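ATP phosphoribosyltransferase regulatory subunit (Lactococcus lactis, PDB 1Z7M) is required for the first step of histidine biosynthesis and may let histidine feed back on ATP phosphoribosyltransferase activity. Local coordinates at residues G44-L49 and L164-Q169; K77-E82 and R98-L103; K83-I88 and F127-R132; L157-L162 and I321-H326. All coordinates share one frame; numbering follows the deposited sequence.

Interaction 1: G44-L49 and L164-Q169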
# COMPACT_ATOMS: atom_id res chain seq x y z
N GLY B 44 20.14 -8.65 -29.28
CA GLY B 44 20.64 -9.84 -29.94
C GLY B 44 22.13 -9.74 -30.11
O GLY B 44 22.87 -10.70 -29.85
N ARG B 45 22.57 -8.56 -30.53
CA ARG B 45 23.98 -8.28 -30.75
C ARG B 45 24.74 -8.27 -29.44
O ARG B 45 25.68 -9.04 -29.27
CB ARG B 45 24.13 -6.95 -31.48
CG ARG B 45 23.43 -6.97 -32.82
CD ARG B 45 24.17 -6.11 -33.80
NE ARG B 45 23.80 -4.71 -33.68
CZ ARG B 45 22.67 -4.20 -34.14
NH1 ARG B 45 21.80 -4.98 -34.77
NH2 ARG B 45 22.42 -2.91 -33.99
N LEU B 46 24.32 -7.40 -28.52
CA LEU B 46 24.97 -7.31 -27.22
C LEU B 46 25.01 -8.66 -26.50
O LEU B 46 25.95 -8.93 -25.77
CB LEU B 46 24.29 -6.27 -26.34
CG LEU B 46 24.28 -4.85 -26.89
CD1 LEU B 46 23.99 -3.89 -25.77
CD2 LEU B 46 25.61 -4.52 -27.52
N ARG B 47 23.99 -9.50 -26.69
CA ARG B 47 24.01 -10.80 -26.03
C ARG B 47 25.15 -11.66 -26.58
O ARG B 47 25.85 -12.33 -25.81
CB ARG B 47 22.67 -11.54 -26.20
CG ARG B 47 21.61 -11.15 -25.16
CD ARG B 47 20.91 -12.37 -24.59
NE ARG B 47 19.98 -11.99 -23.54
CZ ARG B 47 18.91 -11.25 -23.74
NH1 ARG B 47 18.63 -10.82 -24.96
NH2 ARG B 47 18.12 -10.92 -22.72
N LYS B 48 25.35 -11.65 -27.90
CA LYS B 48 26.44 -12.44 -28.48
C LYS B 48 27.69 -11.93 -27.76
O LYS B 48 28.37 -12.67 -27.05
CB LYS B 48 26.58 -12.20 -30.00
CG LYS B 48 25.30 -12.42 -30.83
CD LYS B 48 25.23 -13.77 -31.57
CE LYS B 48 23.90 -13.92 -32.37
NZ LYS B 48 23.69 -15.28 -32.98
N LEU B 49 27.94 -10.64 -27.93
CA LEU B 49 29.10 -9.97 -27.35
C LEU B 49 29.40 -10.30 -25.90
O LEU B 49 30.52 -10.65 -25.56
CB LEU B 49 28.92 -8.47 -27.51
CG LEU B 49 29.99 -7.60 -26.88
CD1 LEU B 49 31.36 -7.95 -27.44
CD2 LEU B 49 29.65 -6.14 -27.13
N LEU B 164 33.42 0.09 -25.14
CA LEU B 164 33.69 0.64 -26.46
C LEU B 164 33.09 -0.25 -27.55
O LEU B 164 32.56 0.25 -28.56
CB LEU B 164 35.19 0.77 -26.67
CG LEU B 164 35.85 1.91 -25.89
CD1 LEU B 164 37.31 1.98 -26.28
CD2 LEU B 164 35.18 3.22 -26.21
N GLN B 165 33.17 -1.56 -27.35
CA GLN B 165 32.62 -2.50 -28.32
C GLN B 165 31.12 -2.32 -28.34
O GLN B 165 30.52 -2.24 -29.40
CB GLN B 165 32.99 -3.93 -27.94
CG GLN B 165 34.49 -4.16 -27.85
CD GLN B 165 34.85 -5.60 -27.56
OE1 GLN B 165 34.51 -6.49 -28.33
NE2 GLN B 165 35.52 -5.83 -26.43
N VAL B 166 30.51 -2.24 -27.16
CA VAL B 166 29.07 -2.07 -27.06
C VAL B 166 28.59 -0.84 -27.81
O VAL B 166 27.52 -0.84 -28.42
CB VAL B 166 28.61 -1.95 -25.59
CG1 VAL B 166 27.14 -1.67 -25.52
CG2 VAL B 166 28.90 -3.23 -24.85
N ILE B 167 29.37 0.23 -27.77
CA ILE B 167 28.98 1.43 -28.47
C ILE B 167 29.05 1.20 -29.96
O ILE B 167 28.34 1.84 -30.74
CB ILE B 167 29.88 2.57 -28.09
CG1 ILE B 167 29.73 2.80 -26.59
CG2 ILE B 167 29.52 3.81 -28.87
CD1 ILE B 167 30.70 3.76 -26.01
N GLU B 168 29.90 0.25 -30.36
CA GLU B 168 30.05 -0.04 -31.78
C GLU B 168 28.90 -0.86 -32.33
O GLU B 168 28.79 -0.99 -33.54
CB GLU B 168 31.39 -0.73 -32.06
CG GLU B 168 32.22 0.00 -33.12
CD GLU B 168 32.17 1.55 -33.00
OE1 GLU B 168 32.65 2.08 -31.98
OE2 GLU B 168 31.64 2.23 -33.91
N GLN B 169 28.04 -1.39 -31.46
CA GLN B 169 26.89 -2.18 -31.89
C GLN B 169 25.62 -1.33 -31.98
O GLN B 169 24.67 -1.70 -32.65
CB GLN B 169 26.65 -3.34 -30.93
CG GLN B 169 27.76 -4.36 -30.91
CD GLN B 169 28.04 -4.94 -32.28
OE1 GLN B 169 27.14 -5.44 -32.97
NE2 GLN B 169 29.30 -4.89 -32.68
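R45 grips the carbonyl oxygen of Q169 side-on. Its CB and CG run beside the amide of Q169, and CD comes 3.2 Å from Q169 OE1. Bends at chi2 and at chi3 (-83°) then turn the guanidinium toward the last residue of 164-169. R45 NE reaches Q169 O at 3.3 Å, and R45 NH2 reaches the same oxygen at 2.9 Å with an N-H...O angle of 162°. The acceptor lies within 2° of the guanidinium plane, so both donors work at one edge. With an alanine here, Q169 O would probably lose both of its cross-helix donors and the flank of the Q169 side chain its cover.

Farther along, L46 CD2 lies 3.8 Å from both V166 CG1 and Q169 CB, while L49 CD2 sits 3.8 Å from V166 CG2. The axes of segments 44-49 and 164-169, on helices 33-52 and 152-169, run nearly antiparallel, 10.0 Å apart at closest approach; both helices belong to the class-II synthetase-like core. V166 also rests on F323 and C325 of strand 320-326. The guanidinium's positive charge near the C-terminal end of helix 152-169 probably suits the helix dipole, while the leucines join V166 apolarly.

Interaction 2: K77-E82 and R98-L103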
# COMPACT_ATOMS: atom_id res chain seq x y z
N LYS B 77 23.11 12.24 -6.33
CA LYS B 77 21.66 12.35 -6.10
C LYS B 77 20.81 11.31 -6.89
O LYS B 77 20.37 11.55 -8.02
CB LYS B 77 21.16 13.74 -6.50
CG LYS B 77 19.66 13.94 -6.29
CD LYS B 77 19.24 15.34 -6.70
CE LYS B 77 17.74 15.54 -6.50
NZ LYS B 77 17.31 16.91 -6.89
N THR B 78 20.60 10.16 -6.26
CA THR B 78 19.92 9.07 -6.94
C THR B 78 18.98 8.33 -6.02
O THR B 78 17.76 8.32 -6.23
CB THR B 78 21.00 8.19 -7.56
OG1 THR B 78 22.10 8.09 -6.67
CG2 THR B 78 21.47 8.77 -8.88
N PHE B 79 19.53 7.71 -5.00
CA PHE B 79 18.70 6.93 -4.09
C PHE B 79 17.92 7.79 -3.09
O PHE B 79 18.28 7.88 -1.91
CB PHE B 79 19.58 5.92 -3.36
CG PHE B 79 20.24 4.92 -4.28
CD1 PHE B 79 19.52 3.84 -4.79
CD2 PHE B 79 21.57 5.08 -4.67
CE1 PHE B 79 20.12 2.93 -5.65
CE2 PHE B 79 22.17 4.17 -5.53
CZ PHE B 79 21.44 3.10 -6.02
N ASN B 80 16.84 8.40 -3.57
CA ASN B 80 15.96 9.28 -2.80
C ASN B 80 14.56 8.64 -2.84
O ASN B 80 14.01 8.44 -3.92
CB ASN B 80 15.98 10.66 -3.47
CG ASN B 80 14.92 11.59 -2.94
OD1 ASN B 80 14.71 11.69 -1.72
ND2 ASN B 80 14.25 12.30 -3.85
N GLN B 81 13.99 8.33 -1.67
CA GLN B 81 12.69 7.66 -1.61
C GLN B 81 11.56 8.24 -2.40
O GLN B 81 10.55 7.58 -2.59
CB GLN B 81 12.22 7.52 -0.16
CG GLN B 81 12.37 6.12 0.37
CD GLN B 81 11.67 5.92 1.70
OE1 GLN B 81 10.45 6.07 1.80
NE2 GLN B 81 12.44 5.58 2.73
N GLU B 82 11.72 9.47 -2.86
CA GLU B 82 10.67 10.12 -3.62
C GLU B 82 10.43 9.57 -5.02
O GLU B 82 9.30 9.57 -5.49
CB GLU B 82 10.96 11.61 -3.72
CG GLU B 82 11.24 12.27 -2.41
CD GLU B 82 11.78 13.67 -2.59
OE1 GLU B 82 12.09 14.34 -1.58
OE2 GLU B 82 11.89 14.10 -3.77
N ARG B 98 11.70 -2.56 -8.71
CA ARG B 98 13.10 -2.50 -9.13
C ARG B 98 13.51 -1.08 -9.41
O ARG B 98 12.96 -0.44 -10.29
CB ARG B 98 13.36 -3.35 -10.36
CG ARG B 98 14.52 -4.32 -10.14
CD ARG B 98 15.44 -4.37 -11.35
NE ARG B 98 14.69 -4.48 -12.59
CZ ARG B 98 14.00 -5.55 -12.96
NH1 ARG B 98 13.97 -6.63 -12.18
NH2 ARG B 98 13.31 -5.53 -14.09
N TYR B 99 14.48 -0.60 -8.64
CA TYR B 99 14.99 0.75 -8.80
C TYR B 99 16.41 0.77 -9.36
O TYR B 99 16.80 1.73 -10.04
CB TYR B 99 15.01 1.46 -7.45
CG TYR B 99 15.26 2.95 -7.56
CD1 TYR B 99 14.26 3.81 -7.99
CD2 TYR B 99 16.48 3.50 -7.18
CE1 TYR B 99 14.46 5.18 -8.04
CE2 TYR B 99 16.70 4.87 -7.23
CZ TYR B 99 15.67 5.71 -7.66
OH TYR B 99 15.83 7.07 -7.66
N ASP B 100 17.17 -0.28 -9.09
CA ASP B 100 18.55 -0.33 -9.54
C ASP B 100 18.94 -1.75 -9.91
O ASP B 100 18.43 -2.70 -9.33
CB ASP B 100 19.46 0.20 -8.42
CG ASP B 100 20.93 0.01 -8.71
OD1 ASP B 100 21.50 -0.98 -8.22
OD2 ASP B 100 21.51 0.84 -9.44
N PHE B 101 19.83 -1.88 -10.88
CA PHE B 101 20.28 -3.20 -11.32
C PHE B 101 21.60 -3.60 -10.67
O PHE B 101 21.86 -4.78 -10.49
CB PHE B 101 20.46 -3.24 -12.85
CG PHE B 101 19.26 -3.74 -13.61
CD1 PHE B 101 18.48 -2.87 -14.37
CD2 PHE B 101 18.92 -5.09 -13.60
CE1 PHE B 101 17.38 -3.32 -15.10
CE2 PHE B 101 17.82 -5.56 -14.33
CZ PHE B 101 17.05 -4.67 -15.09
N THR B 102 22.44 -2.63 -10.32
CA THR B 102 23.75 -2.94 -9.73
C THR B 102 23.64 -3.59 -8.35
O THR B 102 24.23 -4.64 -8.10
CB THR B 102 24.64 -1.69 -9.65
OG1 THR B 102 24.80 -1.15 -10.96
CG2 THR B 102 26.00 -2.04 -9.14
N LEU B 103 22.89 -2.95 -7.46
CA LEU B 103 22.72 -3.45 -6.10
C LEU B 103 22.37 -4.92 -5.99
O LEU B 103 23.02 -5.66 -5.25
CB LEU B 103 21.65 -2.63 -5.38
CG LEU B 103 22.23 -1.46 -4.60
CD1 LEU B 103 21.13 -0.65 -3.92
CD2 LEU B 103 23.19 -2.02 -3.58
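T78 O receives two donors: the hydroxyl of Y99, 2.7 Å from Y99 OH to T78 O, and the backbone N of N80, 2.8 Å from N80 N to T78 O. They arrive from opposite faces of the carbonyl plane, the hydroxyl standing 37° out of it. The N80 bond closes an inverse gamma turn centred on F79, so the oxygen that holds the turn also ties it to 98-103. CG of Y99 is anti to the backbone N (chi1 -169°), which carries the ring across toward the turn and sets its hydroxyl at T78. A phenylalanine in its place would probably leave T78 O without its donor from 98-103, and the turn less firmly tied to that segment.

F79 lies beside that ring, its CD1 3.9 Å from Y99 CE2. The planes are 54° apart and the centroids 5.9 Å, an oblique meeting that is neither a stack nor a T-shaped pair. At the edge of the F79 ring, CE1 meets D100 CB at 3.9 Å, and L103 CD1 approaches the same carbon obliquely. D100 also caps the coming helix, its OD1 accepting from L103 N nearly along the C-O axis.

In the class-II synthetase-like fold, this contact joins the loop between helix 66-70 and strand 86-88 to the link from strand 94-97 into helix 102-111. Y69 of helix 66-70 packs against F79, D100 and L103, and its hydroxyl accepts a hydrogen bond from Y99 N.

Interaction 3: K83-I88 and F127-R132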
# COMPACT_ATOMS: atom_id res chain seq x y z
N LYS B 83 11.48 9.12 -5.70
CA LYS B 83 11.33 8.61 -7.06
C LYS B 83 11.01 7.13 -7.12
O LYS B 83 10.96 6.56 -8.21
CB LYS B 83 12.60 8.88 -7.87
CG LYS B 83 12.99 10.33 -7.99
CD LYS B 83 14.36 10.46 -8.65
CE LYS B 83 14.71 11.92 -8.93
NZ LYS B 83 13.80 12.55 -9.95
N MET B 84 10.78 6.51 -5.97
CA MET B 84 10.48 5.09 -5.90
C MET B 84 9.01 4.70 -5.73
O MET B 84 8.26 5.34 -4.98
CB MET B 84 11.25 4.45 -4.75
CG MET B 84 12.73 4.49 -4.91
SD MET B 84 13.46 4.00 -3.36
CE MET B 84 14.99 4.87 -3.46
N PHE B 85 8.61 3.64 -6.41
CA PHE B 85 7.25 3.12 -6.31
C PHE B 85 7.27 2.13 -5.17
O PHE B 85 7.96 1.12 -5.23
CB PHE B 85 6.82 2.40 -7.57
CG PHE B 85 6.66 3.29 -8.75
CD1 PHE B 85 7.74 3.61 -9.55
CD2 PHE B 85 5.41 3.80 -9.07
CE1 PHE B 85 7.58 4.42 -10.67
CE2 PHE B 85 5.24 4.61 -10.19
CZ PHE B 85 6.33 4.92 -10.99
N GLN B 86 6.51 2.42 -4.13
CA GLN B 86 6.52 1.56 -2.95
C GLN B 86 5.16 1.10 -2.58
O GLN B 86 4.14 1.70 -2.91
CB GLN B 86 7.16 2.25 -1.77
CG GLN B 86 8.16 3.31 -2.17
CD GLN B 86 8.76 4.00 -0.96
N PHE B 87 5.17 0.00 -1.93
CA PHE B 87 3.90 -0.46 -1.41
C PHE B 87 4.19 -1.38 -0.24
O PHE B 87 5.32 -1.85 -0.07
CB PHE B 87 3.08 -1.21 -2.41
CG PHE B 87 3.51 -1.07 -3.81
CD1 PHE B 87 4.84 -0.98 -4.15
CD2 PHE B 87 2.57 -1.05 -4.80
CE1 PHE B 87 5.25 -0.86 -5.46
CE2 PHE B 87 2.96 -0.94 -6.13
CZ PHE B 87 4.30 -0.85 -6.45
N ILE B 88 3.15 -1.67 0.58
CA ILE B 88 3.27 -2.56 1.74
C ILE B 88 2.98 -4.03 1.40
O ILE B 88 1.94 -4.36 0.81
CB ILE B 88 2.37 -2.07 2.90
CG1 ILE B 88 2.54 -0.57 3.12
CG2 ILE B 88 2.69 -2.82 4.19
CD1 ILE B 88 3.97 -0.14 3.35
N PHE B 127 12.37 1.29 -12.50
CA PHE B 127 11.25 2.21 -12.45
C PHE B 127 11.47 3.37 -11.50
O PHE B 127 11.55 3.18 -10.28
CB PHE B 127 9.99 1.46 -12.02
CG PHE B 127 9.78 0.18 -12.76
CD1 PHE B 127 10.39 -1.00 -12.34
CD2 PHE B 127 8.99 0.15 -13.92
CE1 PHE B 127 10.22 -2.18 -13.06
CE2 PHE B 127 8.83 -1.03 -14.64
CZ PHE B 127 9.44 -2.19 -14.21
N ARG B 128 11.56 4.58 -12.05
CA ARG B 128 11.76 5.80 -11.27
C ARG B 128 10.60 6.72 -11.61
O ARG B 128 10.04 6.61 -12.69
CB ARG B 128 13.08 6.48 -11.65
CG ARG B 128 14.32 5.58 -11.56
CD ARG B 128 15.50 6.11 -12.43
NE ARG B 128 16.61 6.67 -11.65
CZ ARG B 128 17.41 5.97 -10.83
NH1 ARG B 128 17.25 4.67 -10.65
NH2 ARG B 128 18.38 6.60 -10.18
N LYS B 129 10.23 7.61 -10.70
CA LYS B 129 9.13 8.55 -10.96
C LYS B 129 9.63 9.85 -11.55
O LYS B 129 10.68 10.35 -11.16
CB LYS B 129 8.39 8.88 -9.68
CG LYS B 129 7.51 7.80 -9.17
CD LYS B 129 6.88 8.25 -7.90
CE LYS B 129 5.91 7.22 -7.41
NZ LYS B 129 5.37 7.62 -6.08
N GLU B 130 8.86 10.40 -12.49
CA GLU B 130 9.24 11.66 -13.11
C GLU B 130 8.01 12.57 -13.14
O GLU B 130 6.90 12.09 -12.96
CB GLU B 130 9.78 11.40 -14.53
CG GLU B 130 11.13 10.70 -14.55
CD GLU B 130 12.26 11.54 -13.93
OE1 GLU B 130 13.23 10.93 -13.41
OE2 GLU B 130 12.19 12.79 -13.96
N LYS B 131 8.19 13.87 -13.34
CA LYS B 131 7.04 14.76 -13.36
C LYS B 131 6.20 14.61 -14.63
O LYS B 131 6.73 14.32 -15.70
CB LYS B 131 7.49 16.21 -13.18
CG LYS B 131 8.12 16.43 -11.83
CD LYS B 131 8.30 17.90 -11.49
CE LYS B 131 8.64 18.04 -10.01
NZ LYS B 131 8.88 19.45 -9.56
N ARG B 132 4.90 14.82 -14.51
CA ARG B 132 4.00 14.67 -15.64
C ARG B 132 4.19 15.75 -16.70
O ARG B 132 4.84 16.75 -16.46
CB ARG B 132 2.54 14.65 -15.15
CG ARG B 132 2.31 13.68 -13.99
CD ARG B 132 0.82 13.48 -13.64
NE ARG B 132 0.11 12.59 -14.57
CZ ARG B 132 -0.70 11.59 -14.19
NH1 ARG B 132 -0.90 11.34 -12.90
NH2 ARG B 132 -1.29 10.83 -15.11
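The backbone bond from K129 N to K83 O, 2.8 Å long with an N-H...O angle of 139°, is the main polar tie here. It joins two loop residues of the class-II synthetase-like fold: K83, on the approach to strand 86-88, and K129, in the loop that leaves strand 118-127. The donor is tilted 23° from the carbonyl plane, and R128 CA lies 3.3 Å from the same K83 O in a CA-H...O contact, so that one oxygen faces two successive residues. A second polar link is much looser: K83 NZ and E130 OE1 form a long salt bridge at 3.9 Å, reached by a bend at the end of the lysine chain. E130 has a further weak ion pair with R136.

Packing outside this tie centres on F85. K129 runs its extended chain over one face of the ring, with CG 3.9 Å from the centroid and 24° off the normal, a CH-pi contact. Its ammonium group is farther out, 5.3 Å from NZ to the F85 centroid, where any cation-pi attraction is at most weak. The aliphatic part of the lysine therefore supplies the close contact with the aromatic face.

The ring also receives partners at its rim, where the carbonyl oxygens of F127 and R128 lie near its plane. F63 of the second subunit stacks with F85, and F87 of that subunit also meets this ring, placing the contact beside a subunit interface. Along the F127 side, CD1 of F85 comes 4.0 Å from F127 CB.

Interaction 4: L157-L162 and I321-H326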
# COMPACT_ATOMS: atom_id res chain seq x y z
N LEU B 157 40.49 -2.55 -17.72
CA LEU B 157 40.71 -2.61 -19.17
C LEU B 157 39.66 -3.44 -19.86
O LEU B 157 39.25 -3.13 -20.99
CB LEU B 157 42.10 -3.18 -19.47
CG LEU B 157 43.15 -2.08 -19.60
CD1 LEU B 157 44.56 -2.66 -19.42
CD2 LEU B 157 42.98 -1.39 -20.96
N GLU B 158 39.20 -4.49 -19.18
CA GLU B 158 38.19 -5.36 -19.74
C GLU B 158 36.88 -4.61 -19.89
O GLU B 158 36.25 -4.67 -20.94
CB GLU B 158 37.97 -6.56 -18.83
CG GLU B 158 37.06 -7.60 -19.43
CD GLU B 158 36.82 -8.77 -18.50
OE1 GLU B 158 37.80 -9.25 -17.87
OE2 GLU B 158 35.65 -9.22 -18.39
N ILE B 159 36.48 -3.88 -18.85
CA ILE B 159 35.23 -3.13 -18.88
C ILE B 159 35.28 -1.98 -19.90
O ILE B 159 34.38 -1.84 -20.72
CB ILE B 159 34.88 -2.61 -17.47
CG1 ILE B 159 34.62 -3.80 -16.53
CG2 ILE B 159 33.64 -1.75 -17.50
CD1 ILE B 159 33.33 -4.56 -16.80
N LEU B 160 36.34 -1.16 -19.86
CA LEU B 160 36.48 -0.04 -20.80
C LEU B 160 36.47 -0.50 -22.25
O LEU B 160 35.90 0.15 -23.12
CB LEU B 160 37.80 0.69 -20.55
CG LEU B 160 37.78 1.82 -19.54
CD1 LEU B 160 39.19 2.23 -19.20
CD2 LEU B 160 37.01 2.99 -20.12
N SER B 161 37.14 -1.61 -22.48
CA SER B 161 37.22 -2.19 -23.80
C SER B 161 35.82 -2.61 -24.28
O SER B 161 35.36 -2.18 -25.34
CB SER B 161 38.15 -3.40 -23.75
OG SER B 161 38.92 -3.47 -24.92
N LEU B 162 35.17 -3.44 -23.47
CA LEU B 162 33.82 -3.94 -23.74
C LEU B 162 32.87 -2.80 -24.03
O LEU B 162 32.16 -2.82 -25.02
CB LEU B 162 33.30 -4.71 -22.53
CG LEU B 162 32.83 -6.14 -22.78
CD1 LEU B 162 32.34 -6.74 -21.47
CD2 LEU B 162 31.74 -6.15 -23.83
N ILE B 321 33.33 -3.33 -10.76
CA ILE B 321 33.21 -2.32 -11.80
C ILE B 321 32.20 -2.79 -12.85
O ILE B 321 31.97 -3.99 -13.01
CB ILE B 321 34.61 -2.03 -12.45
CG1 ILE B 321 34.48 -1.03 -13.60
CG2 ILE B 321 35.27 -3.32 -12.95
CD1 ILE B 321 35.81 -0.57 -14.14
N GLY B 322 31.59 -1.85 -13.54
CA GLY B 322 30.62 -2.20 -14.56
C GLY B 322 30.11 -0.96 -15.23
O GLY B 322 30.59 0.14 -14.99
N PHE B 323 29.14 -1.13 -16.11
CA PHE B 323 28.55 0.00 -16.79
C PHE B 323 27.11 -0.33 -17.16
O PHE B 323 26.68 -1.48 -17.04
CB PHE B 323 29.38 0.42 -18.02
CG PHE B 323 29.40 -0.58 -19.14
CD1 PHE B 323 28.31 -0.74 -19.98
CD2 PHE B 323 30.54 -1.33 -19.39
CE1 PHE B 323 28.35 -1.63 -21.05
CE2 PHE B 323 30.60 -2.22 -20.46
CZ PHE B 323 29.50 -2.37 -21.29
N CYS B 324 26.38 0.68 -17.60
CA CYS B 324 24.98 0.51 -17.92
C CYS B 324 24.56 1.28 -19.15
O CYS B 324 24.99 2.42 -19.35
CB CYS B 324 24.14 0.95 -16.73
SG CYS B 324 22.46 1.34 -17.12
N CYS B 325 23.73 0.65 -19.98
CA CYS B 325 23.25 1.26 -21.23
C CYS B 325 21.84 1.79 -21.08
O CYS B 325 20.93 1.08 -20.67
CB CYS B 325 23.29 0.25 -22.38
SG CYS B 325 24.93 -0.38 -22.74
N HIS B 326 21.67 3.06 -21.45
CA HIS B 326 20.39 3.71 -21.36
C HIS B 326 19.70 3.62 -22.70
O HIS B 326 19.71 4.56 -23.49
CB HIS B 326 20.62 5.15 -20.92
CG HIS B 326 21.40 5.25 -19.64
ND1 HIS B 326 22.55 6.00 -19.54
CD2 HIS B 326 21.24 4.63 -18.45
CE1 HIS B 326 23.07 5.83 -18.33
NE2 HIS B 326 22.30 5.01 -17.66
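Helix 157-162 and strand 321-326 run in nearly the same direction, their axes 15° apart and 8.5 Å at closest approach, with I159 and G322 nearest by CA. The helix presents I159 to the strand: its CG1 meets I321, while its CG2 reaches F323 and also borders I321. I159 CG1 is 3.7 Å from I321 CG2, whereas I159 CG2 lies 3.7 Å from F323 CD2, in the plane of the ring and at its edge. Between those two strand residues, G322 CA is 4.2 Å from I159 CG2.

F323 holds its ring in the position between backbone N and carbonyl carbon (chi1 67°). Its CE2 then reaches 4.2 Å from L162 CB, so residues one helical turn apart both meet the same ring edge. The I159 side chain runs antiparallel to those of I321 and F323, alongside an aliphatic chain in one case and at a ring edge in the other.

This is helix-on-sheet packing in the class-II synthetase-like core: helix 152-169 lies on the large mixed sheet, in which strand 320-326 runs between 139-148 and 302-306. I159 also touches L147 and F290 from two further strands of that sheet, and L162 touches I145. E158 forms a salt bridge with R119 and a hydrogen bond with Y55, while L160, on the side turned from the strand, packs against F262 and L266 of helix 250-267.

Overall arrangement
Interactions 1 and 4 share helix 152-169 and touch each other, V166 CG2 lying 3.7 Å from F323 CZ; their centres are about 11 Å apart. Interaction 4 is wholly buried and apolar, about 9 Å from the chain centre, whereas interaction 1 is partly buried and adds a charged grip on a carbonyl. Interactions 2 and 3 form a second pair, with centres about 10 Å apart and a probable hydrogen bond from F127 N to R98 O at 2.9 Å. Both join mainly loop segments through backbone carbonyls and aromatic rings, and interaction 3 lies beside another subunit. Interactions 1 and 3 have centres about 31 Å apart and do not touch.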